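Local coordinates for AztD protein (Citrobacter koseri, PDB 6CMK), which acts as a periplasmic zinc chaperone, a beta-propeller that binds zinc and hands one ion directly to the solute-binding protein AztC of the AztABCD transport system, at residues D306-K311 with A358-Y363; R354-D359 with I395-G400. One frame throughout, in Å; residues are numbered along the deposited sequence.

Contact 1. Residues D306-K311 with A358-Y363; sequences DPVRAK and ADNKIY
Arg309 reaches from the loop between strands 300-305 and 312-317 to the beta-hairpin turn at Asp359 and Asn360, and meets it with the edge of its guanidinium. Arg309 NH2 gives a nearly straight bond, 170° at the hydrogen, to Asp359 O at 2.8 Å; it approaches in the plane of the Asp359 carbonyl, and Asp359 O lies in the guanidinium plane. Arg309 NH1 donates to the side chain of the next turn residue, Asn360 OD1, at 2.9 Å, less straight. The two side chains cross at about a right angle, the guanidinium and amide planes 75° apart, and NH1 reaches OD1 tilted out of the amide's own carbonyl plane, though OD1 lies close to the guanidinium plane. The arginine chain bends at chi2 and chi3 (-74°), which folds it back over its own loop. There Arg309 NE forms a salt bridge with Asp306 OD2 at 2.7 Å, on the syn side but tilted out of the carboxylate plane, and Val308 CB lies over one guanidinium face, toward its rim. Val308 CG2 also packs on Asp359 O at 3.7 Å. Asp306 OD1 closes an Asx turn by accepting from Val308 N at 2.9 Å and also takes Arg309 N, while Tyr314 OH adds a bond to OD2. The hairpin turn, type II' from Ala358 to Lys361, is closed by Lys361 N to Ala358 O at 2.9 Å. Asp306 holds the NE edge of the guanidinium and probably offsets its charge, while neutral oxygens of the turn take up NH1 and NH2, tying two successive propeller blades together by directional bonds.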
ATOM      1  N   ASP B 306       2.578  -9.306 -13.031  1.00 13.25           N
ATOM      2  CA  ASP B 306       1.171  -9.020 -12.798  1.00 11.45           C
ATOM      3  C   ASP B 306       1.066  -8.368 -11.425  1.00 12.52           C
ATOM      4  O   ASP B 306       1.373  -9.025 -10.419  1.00 15.39           O
ATOM      5  CB  ASP B 306       0.333 -10.286 -12.862  1.00 12.95           C
ATOM      6  CG  ASP B 306      -1.169  -9.999 -12.893  1.00 16.26           C
ATOM      7  OD1 ASP B 306      -1.643  -9.123 -12.131  1.00 16.03           O
ATOM      8  OD2 ASP B 306      -1.883 -10.671 -13.669  1.00 14.33           O
ATOM      9  N   PRO B 307       0.701  -7.088 -11.339  1.00 14.54           N
ATOM     10  CA  PRO B 307       0.653  -6.418 -10.031  1.00 16.78           C
ATOM     11  C   PRO B 307      -0.532  -6.826  -9.187  1.00 17.74           C
ATOM     12  O   PRO B 307      -0.485  -6.661  -7.961  1.00 16.63           O
ATOM     13  CB  PRO B 307       0.570  -4.933 -10.407  1.00 18.54           C
ATOM     14  CG  PRO B 307      -0.080  -4.920 -11.751  1.00 22.79           C
ATOM     15  CD  PRO B 307       0.350  -6.179 -12.444  1.00 20.45           C
ATOM     16  N   VAL B 308      -1.584  -7.351  -9.805  1.00 13.51           N
ATOM     17  CA  VAL B 308      -2.807  -7.732  -9.107  1.00 14.34           C
ATOM     18  C   VAL B 308      -2.754  -9.185  -8.648  1.00 16.87           C
ATOM     19  O   VAL B 308      -3.104  -9.500  -7.506  1.00 18.12           O
ATOM     20  CB  VAL B 308      -4.021  -7.468 -10.028  1.00 13.06           C
ATOM     21  CG1 VAL B 308      -5.316  -7.933  -9.366  1.00 22.24           C
ATOM     22  CG2 VAL B 308      -4.120  -6.000 -10.388  1.00 14.96           C
ATOM     23  N   ARG B 309      -2.345 -10.098  -9.534  1.00 14.14           N
ATOM     24  CA  ARG B 309      -2.181 -11.513  -9.205  1.00 16.70           C
ATOM     25  C   ARG B 309      -0.687 -11.759  -9.003  1.00 22.12           C
ATOM     26  O   ARG B 309       0.053 -12.065  -9.936  1.00 17.88           O
ATOM     27  CB  ARG B 309      -2.781 -12.399 -10.291  1.00 13.82           C
ATOM     28  CG  ARG B 309      -4.288 -12.233 -10.445  1.00 20.07           C
ATOM     29  CD  ARG B 309      -4.731 -12.391 -11.895  1.00 17.27           C
ATOM     30  NE  ARG B 309      -4.349 -11.191 -12.639  1.00 18.31           N
ATOM     31  CZ  ARG B 309      -5.094 -10.092 -12.727  1.00 19.18           C
ATOM     32  NH1 ARG B 309      -6.307 -10.040 -12.163  1.00 18.44           N
ATOM     33  NH2 ARG B 309      -4.637  -9.050 -13.401  1.00 15.84           N
ATOM     34  N   ALA B 310      -0.249 -11.645  -7.753  1.00 15.71           N
ATOM     35  CA  ALA B 310       1.176 -11.638  -7.446  1.00 13.94           C
ATOM     36  C   ALA B 310       1.896 -12.927  -7.819  1.00 15.11           C
ATOM     37  O   ALA B 310       3.123 -12.910  -7.936  1.00 18.07           O
ATOM     38  CB  ALA B 310       1.389 -11.381  -5.953  1.00 26.55           C
ATOM     39  N   LYS B 311       1.194 -14.046  -7.968  1.00 18.68           N
ATOM     40  CA  LYS B 311       1.895 -15.277  -8.293  1.00 22.40           C
ATOM     41  C   LYS B 311       2.309 -15.364  -9.761  1.00 19.71           C
ATOM     42  O   LYS B 311       2.975 -16.332 -10.129  1.00 19.93           O
ATOM     43  CB  LYS B 311       1.032 -16.488  -7.939  1.00 30.63           C
ATOM     44  CG  LYS B 311      -0.255 -16.610  -8.728  1.00 63.94           C
ATOM     45  CD  LYS B 311      -0.850 -18.007  -8.633  1.00 90.46           C
ATOM     46  CE  LYS B 311      -1.094 -18.451  -7.201  1.00 97.74           C
ATOM     47  NZ  LYS B 311      -0.669 -19.859  -6.995  1.00 99.38           N
ATOM     48  N   ALA B 358      -3.751  -4.235 -16.435  1.00 14.86           N
ATOM     49  CA  ALA B 358      -4.666  -3.338 -15.742  1.00 13.43           C
ATOM     50  C   ALA B 358      -5.876  -4.137 -15.292  1.00 14.34           C
ATOM     51  O   ALA B 358      -6.496  -4.831 -16.103  1.00 15.61           O
ATOM     52  CB  ALA B 358      -5.119  -2.174 -16.630  1.00 17.52           C
ATOM     53  N   ASP B 359      -6.208  -4.032 -14.002  1.00 12.27           N
ATOM     54  CA  ASP B 359      -7.381  -4.688 -13.412  1.00 13.76           C
ATOM     55  C   ASP B 359      -7.272  -6.182 -13.712  1.00 15.57           C
ATOM     56  O   ASP B 359      -6.268  -6.802 -13.328  1.00 17.02           O
ATOM     57  CB  ASP B 359      -8.650  -4.001 -13.929  1.00 20.36           C
ATOM     58  CG  ASP B 359      -9.847  -4.231 -13.031  1.00 34.06           C
ATOM     59  OD1 ASP B 359      -9.651  -4.594 -11.852  1.00 31.87           O
ATOM     60  OD2 ASP B 359     -10.987  -4.053 -13.504  1.00 29.17           O
ATOM     61  N   ASN B 360      -8.240  -6.786 -14.386  1.00 14.03           N
ATOM     62  CA  ASN B 360      -8.202  -8.216 -14.666  1.00 15.43           C
ATOM     63  C   ASN B 360      -7.920  -8.494 -16.138  1.00 15.67           C
ATOM     64  O   ASN B 360      -8.355  -9.510 -16.684  1.00 15.93           O
ATOM     65  CB  ASN B 360      -9.513  -8.857 -14.224  1.00 18.77           C
ATOM     66  CG  ASN B 360      -9.750  -8.698 -12.732  1.00 29.73           C
ATOM     67  OD1 ASN B 360      -8.798  -8.617 -11.942  1.00 22.58           O
ATOM     68  ND2 ASN B 360     -11.017  -8.639 -12.335  1.00 33.83           N
ATOM     69  N   LYS B 361      -7.182  -7.595 -16.784  1.00 15.45           N
ATOM     70  CA  LYS B 361      -6.904  -7.684 -18.206  1.00 14.78           C
ATOM     71  C   LYS B 361      -5.416  -7.507 -18.469  1.00 14.02           C
ATOM     72  O   LYS B 361      -4.706  -6.790 -17.748  1.00 14.18           O
ATOM     73  CB  LYS B 361      -7.687  -6.627 -18.993  1.00 14.41           C
ATOM     74  CG  LYS B 361      -9.177  -6.867 -19.010  1.00 18.55           C
ATOM     75  CD  LYS B 361      -9.909  -5.679 -19.596  1.00 35.20           C
ATOM     76  CE  LYS B 361     -11.342  -6.030 -19.956  1.00 50.32           C
ATOM     77  NZ  LYS B 361     -11.983  -4.966 -20.778  1.00 52.05           N
ATOM     78  N   ILE B 362      -4.966  -8.160 -19.532  1.00 18.69           N
ATOM     79  CA  ILE B 362      -3.611  -8.046 -20.046  1.00 15.57           C
ATOM     80  C   ILE B 362      -3.678  -7.379 -21.410  1.00 13.64           C
ATOM     81  O   ILE B 362      -4.564  -7.683 -22.219  1.00 15.19           O
ATOM     82  CB  ILE B 362      -2.928  -9.423 -20.151  1.00 16.42           C
ATOM     83  CG1 ILE B 362      -2.940 -10.139 -18.793  1.00 17.41           C
ATOM     84  CG2 ILE B 362      -1.491  -9.253 -20.638  1.00 16.09           C
ATOM     85  CD1 ILE B 362      -2.585 -11.609 -18.903  1.00 21.17           C
ATOM     86  N   TYR B 363      -2.747  -6.464 -21.658  1.00 13.47           N
ATOM     87  CA  TYR B 363      -2.731  -5.640 -22.862  1.00 15.68           C
ATOM     88  C   TYR B 363      -1.412  -5.846 -23.588  1.00 14.94           C
ATOM     89  O   TYR B 363      -0.342  -5.736 -22.984  1.00 16.78           O
ATOM     90  CB  TYR B 363      -2.917  -4.155 -22.526  1.00 15.11           C
ATOM     91  CG  TYR B 363      -4.203  -3.880 -21.815  1.00 13.64           C
ATOM     92  CD1 TYR B 363      -4.330  -4.144 -20.456  1.00 16.43           C
ATOM     93  CD2 TYR B 363      -5.313  -3.406 -22.502  1.00 15.35           C
ATOM     94  CE1 TYR B 363      -5.518  -3.931 -19.802  1.00 16.30           C
ATOM     95  CE2 TYR B 363      -6.511  -3.181 -21.843  1.00 18.81           C
ATOM     96  CZ  TYR B 363      -6.594  -3.443 -20.490  1.00 16.71           C
ATOM     97  OH  TYR B 363      -7.783  -3.231 -19.814  1.00 22.82           O
TER

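Contact 2. Residues R354-D359 with I395-G400; sequences RIAVAD and IVAVGG
Innermost strands of adjoining beta-propeller blades face each other here: strand 355-358 begins one four-stranded blade, and 395-400 belongs to the strand that completes the next. Their short axes run almost parallel, 9° apart and 6.0 Å at closest approach, with no direct hydrogen bond between them. Two alanines of one strand meet an isoleucine and an alanine of the other. Ala356 CB rests on the Ile395 side chain, 3.8 Å from CG1, with CG2 and CD1 close behind. Ile395 is extended, its CG1 anti to the backbone N (chi1 -179°), which carries CG1 and CD1 along Ala356 while the CG2 branch turns to Arg354, 3.9 Å from CB. Further along, Ala397 CB reaches two methyls of the opposing strand, 4.3 Å from Ala356 CB and 4.0 Å from Ala358 CB, and also meets Val357 O at 3.4 Å. Two waters bridge backbone carbonyls of the two strands. The oxygen of one water lies 2.6 Å from Ile355 O, and this water donates to Ile395 O as well; the other does the same for Val357 O and Ala397 O, at 2.8 Å from Val357 O. Two carbonyl oxygens cannot bond to each other, and each water supplies a donor to both; Ala397 O has a further donor in Arg72 NH1. Strand 361-366 pairs antiparallel with 355-358 and brings Tyr363 and Thr365 against Ile395. Beyond the interface, strand 392-403 pairs with strand 32-42, whose Leu38 touches Ala397, so N-terminal and C-terminal strands share one blade and close the propeller ring.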
ATOM      1  N   ARG B 354       4.686  -4.935 -26.612  1.00 15.98           N
ATOM      2  CA  ARG B 354       4.946  -4.671 -25.202  1.00 14.77           C
ATOM      3  C   ARG B 354       3.686  -5.016 -24.416  1.00 16.51           C
ATOM      4  O   ARG B 354       2.568  -4.860 -24.922  1.00 16.92           O
ATOM      5  CB  ARG B 354       5.345  -3.197 -24.968  1.00 14.70           C
ATOM      6  CG  ARG B 354       6.644  -2.775 -25.691  1.00 16.18           C
ATOM      7  CD  ARG B 354       7.808  -3.493 -25.037  1.00 16.50           C
ATOM      8  NE  ARG B 354       9.126  -3.108 -25.536  1.00 21.64           N
ATOM      9  CZ  ARG B 354       9.827  -3.774 -26.444  1.00 28.57           C
ATOM     10  NH1 ARG B 354       9.342  -4.871 -27.008  1.00 20.40           N
ATOM     11  NH2 ARG B 354      11.030  -3.330 -26.792  1.00 24.47           N
ATOM     12  N   ILE B 355       3.882  -5.507 -23.182  1.00 13.98           N
ATOM     13  CA  ILE B 355       2.812  -5.978 -22.302  1.00 13.58           C
ATOM     14  C   ILE B 355       2.542  -4.946 -21.212  1.00 17.89           C
ATOM     15  O   ILE B 355       3.476  -4.385 -20.628  1.00 16.08           O
ATOM     16  CB  ILE B 355       3.174  -7.320 -21.628  1.00 15.72           C
ATOM     17  CG1 ILE B 355       3.842  -8.330 -22.568  1.00 17.53           C
ATOM     18  CG2 ILE B 355       1.938  -7.925 -20.991  1.00 16.87           C
ATOM     19  CD1 ILE B 355       4.582  -9.433 -21.784  1.00 20.82           C
ATOM     20  N   ALA B 356       1.263  -4.734 -20.899  1.00 13.18           N
ATOM     21  CA  ALA B 356       0.855  -4.076 -19.658  1.00 13.57           C
ATOM     22  C   ALA B 356      -0.289  -4.852 -19.019  1.00 14.11           C
ATOM     23  O   ALA B 356      -0.964  -5.647 -19.667  1.00 14.75           O
ATOM     24  CB  ALA B 356       0.415  -2.621 -19.884  1.00 16.20           C
ATOM     25  N   VAL B 357      -0.511  -4.602 -17.726  1.00 11.66           N
ATOM     26  CA  VAL B 357      -1.602  -5.235 -16.987  1.00 11.48           C
ATOM     27  C   VAL B 357      -2.425  -4.153 -16.301  1.00 15.08           C
ATOM     28  O   VAL B 357      -1.866  -3.270 -15.647  1.00 14.70           O
ATOM     29  CB  VAL B 357      -1.084  -6.239 -15.939  1.00 13.05           C
ATOM     30  CG1 VAL B 357      -2.264  -6.951 -15.272  1.00 15.26           C
ATOM     31  CG2 VAL B 357      -0.144  -7.254 -16.566  1.00 18.13           C
ATOM     32  N   ALA B 358      -3.751  -4.235 -16.435  1.00 14.86           N
ATOM     33  CA  ALA B 358      -4.666  -3.338 -15.742  1.00 13.43           C
ATOM     34  C   ALA B 358      -5.876  -4.137 -15.292  1.00 14.34           C
ATOM     35  O   ALA B 358      -6.496  -4.831 -16.103  1.00 15.61           O
ATOM     36  CB  ALA B 358      -5.119  -2.174 -16.630  1.00 17.52           C
ATOM     37  N   ASP B 359      -6.208  -4.032 -14.002  1.00 12.27           N
ATOM     38  CA  ASP B 359      -7.381  -4.688 -13.412  1.00 13.76           C
ATOM     39  C   ASP B 359      -7.272  -6.182 -13.712  1.00 15.57           C
ATOM     40  O   ASP B 359      -6.268  -6.802 -13.328  1.00 17.02           O
ATOM     41  CB  ASP B 359      -8.650  -4.001 -13.929  1.00 20.36           C
ATOM     42  CG  ASP B 359      -9.847  -4.231 -13.031  1.00 34.06           C
ATOM     43  OD1 ASP B 359      -9.651  -4.594 -11.852  1.00 31.87           O
ATOM     44  OD2 ASP B 359     -10.987  -4.053 -13.504  1.00 29.17           O
ATOM     45  N   ILE B 395       4.086   0.829 -23.371  1.00 18.53           N
ATOM     46  CA  ILE B 395       2.803   0.926 -22.690  1.00 15.94           C
ATOM     47  C   ILE B 395       3.009   0.753 -21.190  1.00 15.37           C
ATOM     48  O   ILE B 395       3.783  -0.099 -20.737  1.00 16.96           O
ATOM     49  CB  ILE B 395       1.803  -0.105 -23.271  1.00 16.58           C
ATOM     50  CG1 ILE B 395       0.447  -0.000 -22.573  1.00 17.78           C
ATOM     51  CG2 ILE B 395       2.351  -1.527 -23.162  1.00 17.81           C
ATOM     52  CD1 ILE B 395      -0.639  -0.798 -23.285  1.00 16.24           C
ATOM     53  N   VAL B 396       2.323   1.592 -20.414  1.00 14.26           N
ATOM     54  CA  VAL B 396       2.208   1.407 -18.971  1.00 12.73           C
ATOM     55  C   VAL B 396       0.755   1.651 -18.586  1.00 14.16           C
ATOM     56  O   VAL B 396      -0.010   2.283 -19.316  1.00 15.67           O
ATOM     57  CB  VAL B 396       3.148   2.320 -18.147  1.00 14.23           C
ATOM     58  CG1 VAL B 396       4.614   1.993 -18.451  1.00 17.06           C
ATOM     59  CG2 VAL B 396       2.838   3.801 -18.391  1.00 17.33           C
ATOM     60  N   ALA B 397       0.377   1.123 -17.422  1.00 13.80           N
ATOM     61  CA  ALA B 397      -0.993   1.196 -16.928  1.00 13.98           C
ATOM     62  C   ALA B 397      -1.000   1.591 -15.458  1.00 11.32           C
ATOM     63  O   ALA B 397      -0.146   1.146 -14.691  1.00 14.23           O
ATOM     64  CB  ALA B 397      -1.714  -0.149 -17.071  1.00 14.02           C
ATOM     65  N   VAL B 398      -1.982   2.401 -15.066  1.00 11.84           N
ATOM     66  CA  VAL B 398      -2.204   2.734 -13.661  1.00 13.00           C
ATOM     67  C   VAL B 398      -3.685   2.569 -13.347  1.00 13.06           C
ATOM     68  O   VAL B 398      -4.535   2.528 -14.239  1.00 12.80           O
ATOM     69  CB  VAL B 398      -1.757   4.174 -13.301  1.00 14.81           C
ATOM     70  CG1 VAL B 398      -0.285   4.389 -13.631  1.00 14.83           C
ATOM     71  CG2 VAL B 398      -2.637   5.226 -13.986  1.00 18.27           C
ATOM     72  N   GLY B 399      -3.996   2.496 -12.060  1.00 11.36           N
ATOM     73  CA  GLY B 399      -5.388   2.514 -11.659  1.00 13.70           C
ATOM     74  C   GLY B 399      -5.663   1.577 -10.504  1.00 13.53           C
ATOM     75  O   GLY B 399      -4.756   1.025  -9.888  1.00 12.65           O
ATOM     76  N   GLY B 400      -6.951   1.400 -10.242  1.00 11.42           N
ATOM     77  CA  GLY B 400      -7.471   0.652  -9.099  1.00 12.68           C
ATOM     78  C   GLY B 400      -8.921   1.047  -8.855  1.00 14.49           C
ATOM     79  O   GLY B 400      -9.628   1.438  -9.774  1.00 14.74           O
TER
HETATM   80  O   HOH W   1       4.137  -2.305 -19.126  1.00 23.81           O
HETATM   81  O   HOH W   2      -0.657  -1.719 -13.705  1.00 24.30           O

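The centres of contacts 1 and 2 lie about 8 Å apart on the same side of the chain's centre, and both use the blade formed by strands 355-358, 361-366, 371-376 and 381-387. Along the chain the loop 306-311 comes first, then 354-359 and 358-363, which overlap at Ala358 and Asp359, and finally 395-400. Contact 1 joins this blade to the preceding one; contact 2 joins it to the closing blade, where the N-terminal strand 32-42 pairs with the C-terminal strand 392-403. Tyr363 N lies 2.8 Å from Ala356 O, a probable hydrogen bond between neighbouring strands. One blade is thereby fastened to both neighbours; Asp359 packs on His347 of the assembly's second copy, though the protein is a monomer.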